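Local coordinates for core protein VP4 (PDB 2JHP) that caps viral messenger RNA as a multifunctional enzyme and is one of the proteins that build the inner capsid of bluetongue virus, at residues T58-R63 with V485-T490; T280-E285 with K306-N311; S516-I521 with F569-M574. All coordinates share one frame; numbering follows the deposited sequence.

Contact 1 of 3, residues T58-R63 with V485-T490; sequences TIRQLR and VKKDLT
The guanidinium of R63 presents its edge to L489: R63 NH2 donates to L489 O at 3.1 Å, with the oxygen tilted 24° from the guanidinium plane. T490 CA stands obliquely to the same group, 4.0 Å from R63 NH2. Two motifs meet here, a T58-Q61 capping box at the start of helix 59-64 and a type I beta turn from K486 to L489. The helix links strands 48-51 and 67-71 of the N-terminal parallel sheet, and the turn follows helix 470-480. The R63 bond lies on a lone pair of L489 O in the carbonyl plane but is bent, with 143° at the hydrogen. The other terminal nitrogen, R63 NH1, is held by F67 O and by a salt bridge to D86, which also bonds T490 OG1, so D86 ties helix and loop together a second time. One turn earlier, at the first residue of the helix, I59 leans on K487. With I59 CG1 anti to the backbone N (chi1 172°), that carbon lies 3.5 Å from K487 O, while I59 CG2 meets K487 CG at 3.6 Å. R60 turns its charge to D514. In the capping box, Q61 N bonds T58 OG1 weakly, and T58 N reaches Q61 OE1 at 3.2 Å.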
loop_
_atom_site.group_PDB
_atom_site.type_symbol
_atom_site.label_atom_id
_atom_site.label_comp_id
_atom_site.label_asym_id
_atom_site.label_seq_id
_atom_site.Cartn_x
_atom_site.Cartn_y
_atom_site.Cartn_z
ATOM N N THR A 58 -7.090 -28.195 1.415
ATOM C CA THR A 58 -5.900 -27.356 1.597
ATOM C C THR A 58 -6.273 -25.871 1.686
ATOM O O THR A 58 -7.318 -25.437 1.181
ATOM C CB THR A 58 -4.853 -27.534 0.475
ATOM O OG1 THR A 58 -5.364 -26.998 -0.749
ATOM C CG2 THR A 58 -4.453 -29.013 0.284
ATOM N N ILE A 59 -5.406 -25.102 2.332
ATOM C CA ILE A 59 -5.588 -23.665 2.501
ATOM C C ILE A 59 -5.884 -22.926 1.175
ATOM O O ILE A 59 -6.880 -22.204 1.073
ATOM C CB ILE A 59 -4.397 -23.027 3.299
ATOM C CG1 ILE A 59 -4.495 -21.504 3.298
ATOM C CG2 ILE A 59 -3.050 -23.439 2.740
ATOM C CD1 ILE A 59 -5.598 -20.989 4.104
ATOM N N ARG A 60 -5.031 -23.135 0.175
ATOM C CA ARG A 60 -5.174 -22.538 -1.148
ATOM C C ARG A 60 -6.457 -22.947 -1.850
ATOM O O ARG A 60 -7.013 -22.159 -2.625
ATOM C CB ARG A 60 -3.991 -22.929 -2.033
ATOM C CG ARG A 60 -2.689 -22.208 -1.712
ATOM C CD ARG A 60 -1.642 -22.637 -2.688
ATOM N NE ARG A 60 -1.756 -21.935 -3.960
ATOM C CZ ARG A 60 -1.585 -22.502 -5.149
ATOM N NH1 ARG A 60 -1.319 -23.799 -5.246
ATOM N NH2 ARG A 60 -1.696 -21.767 -6.246
ATOM N N GLN A 61 -6.902 -24.183 -1.611
ATOM C CA GLN A 61 -8.175 -24.653 -2.144
ATOM C C GLN A 61 -9.287 -23.838 -1.525
ATOM O O GLN A 61 -10.119 -23.272 -2.244
ATOM C CB GLN A 61 -8.385 -26.143 -1.896
ATOM C CG GLN A 61 -7.636 -27.006 -2.877
ATOM C CD GLN A 61 -7.913 -28.506 -2.716
ATOM O OE1 GLN A 61 -7.920 -29.040 -1.598
ATOM N NE2 GLN A 61 -8.127 -29.188 -3.844
ATOM N N LEU A 62 -9.272 -23.741 -0.195
ATOM C CA LEU A 62 -10.296 -22.974 0.519
ATOM C C LEU A 62 -10.236 -21.478 0.206
ATOM O O LEU A 62 -11.272 -20.827 0.100
ATOM C CB LEU A 62 -10.262 -23.250 2.031
ATOM C CG LEU A 62 -10.759 -24.630 2.487
ATOM C CD1 LEU A 62 -10.672 -24.806 4.002
ATOM C CD2 LEU A 62 -12.180 -24.904 2.011
ATOM N N ARG A 63 -9.032 -20.938 0.033
ATOM C CA ARG A 63 -8.897 -19.529 -0.354
ATOM C C ARG A 63 -9.436 -19.248 -1.758
ATOM O O ARG A 63 -10.001 -18.183 -2.011
ATOM C CB ARG A 63 -7.454 -19.054 -0.231
ATOM C CG ARG A 63 -6.994 -18.812 1.200
ATOM C CD ARG A 63 -7.724 -17.715 1.899
ATOM N NE ARG A 63 -6.990 -17.316 3.089
ATOM C CZ ARG A 63 -7.538 -16.807 4.193
ATOM N NH1 ARG A 63 -8.852 -16.649 4.286
ATOM N NH2 ARG A 63 -6.768 -16.472 5.222
ATOM N N VAL A 485 5.139 -14.588 0.059
ATOM C CA VAL A 485 3.743 -14.663 0.514
ATOM C C VAL A 485 3.463 -16.045 1.082
ATOM O O VAL A 485 3.352 -17.021 0.344
ATOM C CB VAL A 485 2.718 -14.304 -0.616
ATOM C CG1 VAL A 485 1.302 -14.242 -0.078
ATOM C CG2 VAL A 485 3.065 -12.969 -1.279
ATOM N N LYS A 486 3.364 -16.114 2.403
ATOM C CA LYS A 486 3.195 -17.376 3.117
ATOM C C LYS A 486 1.785 -17.944 2.933
ATOM O O LYS A 486 0.852 -17.210 2.622
ATOM C CB LYS A 486 3.468 -17.180 4.611
ATOM C CG LYS A 486 4.881 -16.773 4.966
ATOM C CD LYS A 486 4.936 -16.384 6.435
ATOM C CE LYS A 486 6.147 -15.530 6.755
ATOM N NZ LYS A 486 7.382 -16.347 6.894
ATOM N N LYS A 487 1.639 -19.252 3.127
ATOM C CA LYS A 487 0.333 -19.907 3.044
ATOM C C LYS A 487 -0.634 -19.375 4.102
ATOM O O LYS A 487 -1.843 -19.290 3.862
ATOM C CB LYS A 487 0.479 -21.424 3.206
ATOM C CG LYS A 487 0.232 -22.231 1.944
ATOM C CD LYS A 487 1.508 -22.597 1.216
ATOM C CE LYS A 487 1.310 -23.858 0.370
ATOM N NZ LYS A 487 1.396 -25.118 1.190
ATOM N N ASP A 488 -0.076 -19.013 5.259
ATOM C CA ASP A 488 -0.827 -18.633 6.456
ATOM C C ASP A 488 -1.361 -17.173 6.458
ATOM O O ASP A 488 -2.088 -16.753 7.371
ATOM C CB ASP A 488 0.058 -18.897 7.671
ATOM C CG ASP A 488 -0.721 -18.999 8.944
ATOM O OD1 ASP A 488 -1.706 -19.747 8.995
ATOM O OD2 ASP A 488 -0.338 -18.321 9.899
ATOM N N LEU A 489 -1.001 -16.418 5.423
ATOM C CA LEU A 489 -1.455 -15.042 5.229
ATOM C C LEU A 489 -2.935 -14.835 5.563
ATOM O O LEU A 489 -3.816 -15.487 4.987
ATOM C CB LEU A 489 -1.219 -14.601 3.781
ATOM C CG LEU A 489 -1.578 -13.148 3.453
ATOM C CD1 LEU A 489 -0.625 -12.177 4.155
ATOM C CD2 LEU A 489 -1.565 -12.908 1.949
ATOM N N THR A 490 -3.192 -13.931 6.500
ATOM C CA THR A 490 -4.542 -13.531 6.816
ATOM C C THR A 490 -4.931 -12.415 5.860
ATOM O O THR A 490 -4.314 -11.336 5.848
ATOM C CB THR A 490 -4.662 -13.090 8.282
ATOM O OG1 THR A 490 -4.506 -14.244 9.109
ATOM C CG2 THR A 490 -6.025 -12.441 8.571
#

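Contact 2 of 3, residues T280-E285 with K306-N311; sequences TTRFAE and KHRIPN
R308 and E285 form a salt bridge in which R308 NH1 donates to E285 OE1 at 3.1 Å. The evidence for a true bond is its shape: it is nearly straight, 169° at the hydrogen, and the carboxylate and guanidinium planes lie 1° apart. This pair joins helix 280-295 to strand 302-308 in a Rossmann-like methyltransferase fold with strand order 3-2-1-4-5-7-6, where the helix makes the beta-alpha-beta crossover from strand 260-264. Both faces of the R308 guanidinium are occupied by aliphatic carbon. R282 CG lies 3.3 Å above one face and K306 CD 3.6 Å above the other, each offset toward the rim. The R282 guanidinium is turned 74° from that of R308, and R282 NH2 packs on R308 CB at 3.5 Å. Each guanidinium thus rests against the other's methylenes, and the like charges stay apart, R282 NH2 to R308 NE being 4.3 Å. Beyond them, F283 CE1 touches P310 CG.

In the second shell D286 forms another salt bridge to R308 NH1; with E285 it probably helps offset the positive charge of the two close arginines. K306 is anchored at its NZ by E335, and K313 and R287 make cation-pi contacts with the F283 ring. The E285 side chain lies about 5 Å from a bound S-adenosyl-L-homocysteine, placing the bridge beside the cofactor pocket. E285 OE2 makes a weak hydrogen bond to S268 OG.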
loop_
_atom_site.group_PDB
_atom_site.type_symbol
_atom_site.label_atom_id
_atom_site.label_comp_id
_atom_site.label_asym_id
_atom_site.label_seq_id
_atom_site.Cartn_x
_atom_site.Cartn_y
_atom_site.Cartn_z
ATOM N N THR A 280 15.112 39.565 21.364
ATOM C CA THR A 280 15.877 39.756 20.131
ATOM C C THR A 280 16.927 38.634 20.122
ATOM O O THR A 280 17.354 38.170 19.058
ATOM C CB THR A 280 16.562 41.174 20.020
ATOM O OG1 THR A 280 17.596 41.338 21.012
ATOM C CG2 THR A 280 15.546 42.366 20.183
ATOM N N THR A 281 17.298 38.185 21.326
ATOM C CA THR A 281 18.095 36.973 21.561
ATOM C C THR A 281 17.558 35.743 20.818
ATOM O O THR A 281 18.300 35.081 20.075
ATOM C CB THR A 281 18.117 36.611 23.059
ATOM O OG1 THR A 281 18.147 37.805 23.852
ATOM C CG2 THR A 281 19.318 35.745 23.390
ATOM N N ARG A 282 16.278 35.437 21.038
ATOM C CA ARG A 282 15.619 34.287 20.404
ATOM C C ARG A 282 15.665 34.382 18.879
ATOM O O ARG A 282 15.760 33.364 18.177
ATOM C CB ARG A 282 14.159 34.186 20.846
ATOM C CG ARG A 282 13.936 33.648 22.243
ATOM C CD ARG A 282 12.477 33.237 22.438
ATOM N NE ARG A 282 11.543 34.313 22.096
ATOM C CZ ARG A 282 10.274 34.132 21.729
ATOM N NH1 ARG A 282 9.516 35.186 21.440
ATOM N NH2 ARG A 282 9.760 32.906 21.648
ATOM N N PHE A 283 15.592 35.616 18.382
ATOM C CA PHE A 283 15.605 35.895 16.955
ATOM C C PHE A 283 16.997 35.649 16.360
ATOM O O PHE A 283 17.132 35.007 15.319
ATOM C CB PHE A 283 15.145 37.333 16.710
ATOM C CG PHE A 283 14.729 37.604 15.295
ATOM C CD1 PHE A 283 13.421 37.358 14.883
ATOM C CD2 PHE A 283 15.642 38.118 14.372
ATOM C CE1 PHE A 283 13.025 37.605 13.566
ATOM C CE2 PHE A 283 15.260 38.369 13.042
ATOM C CZ PHE A 283 13.944 38.114 12.643
ATOM N N ALA A 284 18.030 36.147 17.036
ATOM C CA ALA A 284 19.403 35.981 16.562
ATOM C C ALA A 284 19.885 34.527 16.637
ATOM O O ALA A 284 20.819 34.153 15.935
ATOM C CB ALA A 284 20.350 36.918 17.305
ATOM N N GLU A 285 19.250 33.724 17.487
ATOM C CA GLU A 285 19.525 32.273 17.547
ATOM C C GLU A 285 18.907 31.521 16.384
ATOM O O GLU A 285 19.570 30.692 15.769
ATOM C CB GLU A 285 19.048 31.645 18.862
ATOM C CG GLU A 285 19.782 32.157 20.093
ATOM C CD GLU A 285 19.098 31.747 21.382
ATOM O OE1 GLU A 285 17.879 31.442 21.347
ATOM O OE2 GLU A 285 19.782 31.737 22.428
ATOM N N LYS A 306 14.612 25.618 14.371
ATOM C CA LYS A 306 13.649 26.199 15.302
ATOM C C LYS A 306 13.202 27.571 14.800
ATOM O O LYS A 306 14.024 28.368 14.347
ATOM C CB LYS A 306 14.295 26.336 16.677
ATOM C CG LYS A 306 13.331 26.427 17.836
ATOM C CD LYS A 306 14.041 26.977 19.075
ATOM C CE LYS A 306 13.557 26.310 20.352
ATOM N NZ LYS A 306 12.084 26.147 20.358
ATOM N N HIS A 307 11.904 27.843 14.869
ATOM C CA HIS A 307 11.383 29.083 14.320
ATOM C C HIS A 307 10.319 29.731 15.196
ATOM O O HIS A 307 9.126 29.546 14.962
ATOM C CB HIS A 307 10.819 28.840 12.920
ATOM C CG HIS A 307 10.633 30.089 12.119
ATOM N ND1 HIS A 307 9.448 30.792 12.104
ATOM C CD2 HIS A 307 11.484 30.765 11.310
ATOM C CE1 HIS A 307 9.576 31.844 11.315
ATOM N NE2 HIS A 307 10.802 31.854 10.825
ATOM N N ARG A 308 10.743 30.494 16.198
ATOM C CA ARG A 308 9.779 31.261 17.006
ATOM C C ARG A 308 9.421 32.571 16.311
ATOM O O ARG A 308 10.301 33.298 15.860
ATOM C CB ARG A 308 10.244 31.491 18.469
ATOM C CG ARG A 308 11.748 31.706 18.685
ATOM C CD ARG A 308 12.523 30.391 18.950
ATOM N NE ARG A 308 12.956 30.269 20.338
ATOM C CZ ARG A 308 14.193 30.503 20.762
ATOM N NH1 ARG A 308 15.146 30.881 19.913
ATOM N NH2 ARG A 308 14.472 30.368 22.050
ATOM N N ILE A 309 8.121 32.833 16.198
ATOM C CA ILE A 309 7.610 34.083 15.633
ATOM C C ILE A 309 7.713 35.215 16.655
ATOM O O ILE A 309 7.196 35.093 17.770
ATOM C CB ILE A 309 6.136 33.964 15.207
ATOM C CG1 ILE A 309 5.862 32.571 14.648
ATOM C CG2 ILE A 309 5.778 35.073 14.204
ATOM C CD1 ILE A 309 4.442 32.079 14.842
ATOM N N PRO A 310 8.388 36.317 16.276
ATOM C CA PRO A 310 8.549 37.518 17.115
ATOM C C PRO A 310 7.222 38.215 17.446
ATOM O O PRO A 310 6.225 38.021 16.743
ATOM C CB PRO A 310 9.435 38.427 16.257
ATOM C CG PRO A 310 9.246 37.937 14.847
ATOM C CD PRO A 310 9.077 36.454 14.977
ATOM N N ASN A 311 7.212 39.014 18.507
ATOM C CA ASN A 311 5.998 39.702 18.936
ATOM C C ASN A 311 5.968 41.143 18.454
ATOM O O ASN A 311 4.915 41.671 18.095
ATOM C CB ASN A 311 5.872 39.669 20.461
ATOM C CG ASN A 311 5.846 38.255 21.019
ATOM O OD1 ASN A 311 5.819 37.265 20.270
ATOM N ND2 ASN A 311 5.852 38.157 22.351
#

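Contact 3 of 3, residues S516-I521 with F569-M574; sequences SLCRFI and FWWFKM
L517 and W570 both hold CG anti to the backbone N, chi1 being -179° and 173°, and with these torsions the two side chains run past each other in opposite senses. The branch L517 CD2 lies over the face of the W570 indole, 3.5 Å from the centroid of its five-membered ring and 8° off the ring normal, a CH-pi contact centred on the pyrrole ring though offset on the indole as a whole. L517 CD1 extends the overlap toward the six-membered ring, 3.7 Å from W570 CE3. L517 CD2 also reaches the next turn of the helix, lying 4.1 Å from M574 CG, and it touches W571 CD1 as the leucine and W571 cross at about a right angle. L517 thus wedges among three residues of helix 568-576.

W571 is approached differently. C518 SG comes to its edge, near the ring plane and 3.9 Å from W571 CD1, a cysteine sulfur-aromatic contact. F520 meets the five-membered ring obliquely, with F520 CZ 3.9 Å from W571 NE1; F520 in turn packs edge-to-face with H554. At the far rim of W570, S516 OG lies close to W570 CH2, at the ring edge, and is hydrogen-bonded to D514.

R519 braces the loop: its NH2 donates to S516 O at 3.0 Å and its NH1 pairs with D469 at the end of strand 466-469. S516 also touches F476 and W479, so the loop lies between helix 470-480 and helix 568-576. All the residues that touch are buried, yet no hydrogen bond passes between the two segments, and W570 NE1 and S516 OG find partners elsewhere. This is consistent with attachment mainly by apolar, CH-pi and sulfur-aromatic packing, with T566 OG1 to L517 O as a polar tie just before the helix.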
loop_
_atom_site.group_PDB
_atom_site.type_symbol
_atom_site.label_atom_id
_atom_site.label_comp_id
_atom_site.label_asym_id
_atom_site.label_seq_id
_atom_site.Cartn_x
_atom_site.Cartn_y
_atom_site.Cartn_z
ATOM N N SER A 516 -4.727 -20.323 -8.837
ATOM C CA SER A 516 -4.397 -18.935 -9.139
ATOM C C SER A 516 -5.039 -18.494 -10.449
ATOM O O SER A 516 -5.505 -17.370 -10.578
ATOM C CB SER A 516 -2.873 -18.782 -9.210
ATOM O OG SER A 516 -2.315 -19.572 -10.243
ATOM N N LEU A 517 -5.047 -19.402 -11.417
ATOM C CA LEU A 517 -5.658 -19.164 -12.713
ATOM C C LEU A 517 -7.171 -19.479 -12.707
ATOM O O LEU A 517 -7.976 -18.665 -13.158
ATOM C CB LEU A 517 -4.926 -19.998 -13.772
ATOM C CG LEU A 517 -5.352 -19.921 -15.238
ATOM C CD1 LEU A 517 -5.052 -18.547 -15.824
ATOM C CD2 LEU A 517 -4.685 -21.039 -16.060
ATOM N N CYS A 518 -7.532 -20.649 -12.172
ATOM C CA CYS A 518 -8.847 -21.247 -12.374
ATOM C C CYS A 518 -9.626 -21.485 -11.091
ATOM O O CYS A 518 -9.313 -22.387 -10.313
ATOM C CB CYS A 518 -8.719 -22.563 -13.149
ATOM S SG CYS A 518 -7.951 -22.382 -14.763
ATOM N N ARG A 519 -10.646 -20.657 -10.887
ATOM C CA ARG A 519 -11.609 -20.857 -9.812
ATOM C C ARG A 519 -13.016 -20.868 -10.408
ATOM O O ARG A 519 -13.695 -21.888 -10.361
ATOM C CB ARG A 519 -11.422 -19.807 -8.706
ATOM C CG ARG A 519 -10.150 -20.056 -7.849
ATOM C CD ARG A 519 -9.512 -18.787 -7.305
ATOM N NE ARG A 519 -8.727 -18.109 -8.336
ATOM C CZ ARG A 519 -8.972 -16.887 -8.794
ATOM N NH1 ARG A 519 -9.976 -16.165 -8.293
ATOM N NH2 ARG A 519 -8.199 -16.380 -9.746
ATOM N N PHE A 520 -13.416 -19.743 -11.004
ATOM C CA PHE A 520 -14.678 -19.571 -11.748
ATOM C C PHE A 520 -15.916 -19.880 -10.912
ATOM O O PHE A 520 -16.878 -20.503 -11.394
ATOM C CB PHE A 520 -14.681 -20.374 -13.055
ATOM C CG PHE A 520 -13.531 -20.063 -13.962
ATOM C CD1 PHE A 520 -12.619 -21.054 -14.306
ATOM C CD2 PHE A 520 -13.349 -18.774 -14.472
ATOM C CE1 PHE A 520 -11.554 -20.777 -15.143
ATOM C CE2 PHE A 520 -12.280 -18.482 -15.302
ATOM C CZ PHE A 520 -11.382 -19.489 -15.641
ATOM N N ILE A 521 -15.876 -19.435 -9.660
ATOM C CA ILE A 521 -16.963 -19.656 -8.716
ATOM C C ILE A 521 -18.205 -18.891 -9.177
ATOM O O ILE A 521 -18.150 -17.686 -9.440
ATOM C CB ILE A 521 -16.561 -19.253 -7.265
ATOM C CG1 ILE A 521 -15.341 -20.062 -6.778
ATOM C CG2 ILE A 521 -17.748 -19.380 -6.315
ATOM C CD1 ILE A 521 -15.536 -21.578 -6.731
ATOM N N PHE A 569 -3.727 -15.431 -21.760
ATOM C CA PHE A 569 -2.537 -16.012 -22.387
ATOM C C PHE A 569 -2.186 -17.359 -21.772
ATOM O O PHE A 569 -2.017 -18.341 -22.472
ATOM C CB PHE A 569 -1.344 -15.070 -22.264
ATOM C CG PHE A 569 -0.544 -14.962 -23.514
ATOM C CD1 PHE A 569 -0.392 -13.738 -24.158
ATOM C CD2 PHE A 569 0.035 -16.086 -24.067
ATOM C CE1 PHE A 569 0.339 -13.643 -25.335
ATOM C CE2 PHE A 569 0.755 -15.997 -25.219
ATOM C CZ PHE A 569 0.918 -14.775 -25.863
ATOM N N TRP A 570 -2.078 -17.392 -20.447
ATOM C CA TRP A 570 -1.807 -18.620 -19.707
ATOM C C TRP A 570 -2.943 -19.640 -19.891
ATOM O O TRP A 570 -2.693 -20.833 -20.092
ATOM C CB TRP A 570 -1.588 -18.251 -18.238
ATOM C CG TRP A 570 -1.452 -19.366 -17.277
ATOM C CD1 TRP A 570 -1.318 -20.696 -17.561
ATOM C CD2 TRP A 570 -1.381 -19.248 -15.854
ATOM N NE1 TRP A 570 -1.192 -21.417 -16.394
ATOM C CE2 TRP A 570 -1.228 -20.548 -15.332
ATOM C CE3 TRP A 570 -1.430 -18.159 -14.963
ATOM C CZ2 TRP A 570 -1.135 -20.798 -13.962
ATOM C CZ3 TRP A 570 -1.344 -18.409 -13.599
ATOM C CH2 TRP A 570 -1.188 -19.718 -13.116
ATOM N N TRP A 571 -4.181 -19.152 -19.844
ATOM C CA TRP A 571 -5.363 -19.994 -20.041
ATOM C C TRP A 571 -5.379 -20.641 -21.436
ATOM O O TRP A 571 -5.505 -21.854 -21.546
ATOM C CB TRP A 571 -6.644 -19.198 -19.772
ATOM C CG TRP A 571 -7.819 -20.049 -19.449
ATOM C CD1 TRP A 571 -8.118 -20.609 -18.242
ATOM C CD2 TRP A 571 -8.870 -20.430 -20.342
ATOM N NE1 TRP A 571 -9.291 -21.319 -18.326
ATOM C CE2 TRP A 571 -9.769 -21.232 -19.608
ATOM C CE3 TRP A 571 -9.133 -20.183 -21.702
ATOM C CZ2 TRP A 571 -10.911 -21.791 -20.184
ATOM C CZ3 TRP A 571 -10.270 -20.733 -22.271
ATOM C CH2 TRP A 571 -11.142 -21.528 -21.515
ATOM N N PHE A 572 -5.214 -19.840 -22.489
ATOM C CA PHE A 572 -5.090 -20.384 -23.843
ATOM C C PHE A 572 -3.937 -21.375 -23.923
ATOM O O PHE A 572 -4.000 -22.358 -24.675
ATOM C CB PHE A 572 -4.894 -19.278 -24.890
ATOM C CG PHE A 572 -6.125 -18.443 -25.150
ATOM C CD1 PHE A 572 -7.392 -19.018 -25.187
ATOM C CD2 PHE A 572 -6.011 -17.077 -25.393
ATOM C CE1 PHE A 572 -8.522 -18.243 -25.437
ATOM C CE2 PHE A 572 -7.136 -16.298 -25.647
ATOM C CZ PHE A 572 -8.392 -16.883 -25.668
ATOM N N LYS A 573 -2.877 -21.132 -23.155
ATOM C CA LYS A 573 -1.733 -22.041 -23.182
ATOM C C LYS A 573 -2.070 -23.351 -22.473
ATOM O O LYS A 573 -1.612 -24.410 -22.882
ATOM C CB LYS A 573 -0.476 -21.393 -22.597
ATOM C CG LYS A 573 0.807 -22.037 -23.099
ATOM C CD LYS A 573 2.077 -21.394 -22.546
ATOM C CE LYS A 573 3.311 -22.250 -22.866
ATOM N NZ LYS A 573 4.518 -21.777 -22.115
ATOM N N MET A 574 -2.900 -23.277 -21.435
ATOM C CA MET A 574 -3.254 -24.466 -20.661
ATOM C C MET A 574 -4.252 -25.345 -21.418
ATOM O O MET A 574 -4.244 -26.568 -21.270
ATOM C CB MET A 574 -3.736 -24.098 -19.235
ATOM C CG MET A 574 -5.211 -23.816 -19.054
ATOM S SD MET A 574 -6.225 -25.297 -18.956
ATOM C CE MET A 574 -5.148 -26.369 -18.041
#

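Starting from the N terminus, contact 1 opens at 58-63, on the helix between strands 48-51 and 67-71, and closes 422 residues later at 485-490. Contact 2 is nested inside that long loop as a short one: helix 280-295 returns to strand 302-308 within a separate seven-stranded sheet, across the centre of the chain from contact 1, the two contact centres about 59 Å apart. Contact 3 follows in series, closing the loop from 516-521 to helix 568-576. No loops cross. Contacts 1 and 3 adjoin, R60 NH2 lying 4.2 Å from S516 N, so the N-terminal sheet, the loop after helix 470-480 and the C-terminal helices gather at one end, while contact 2 belongs to the other.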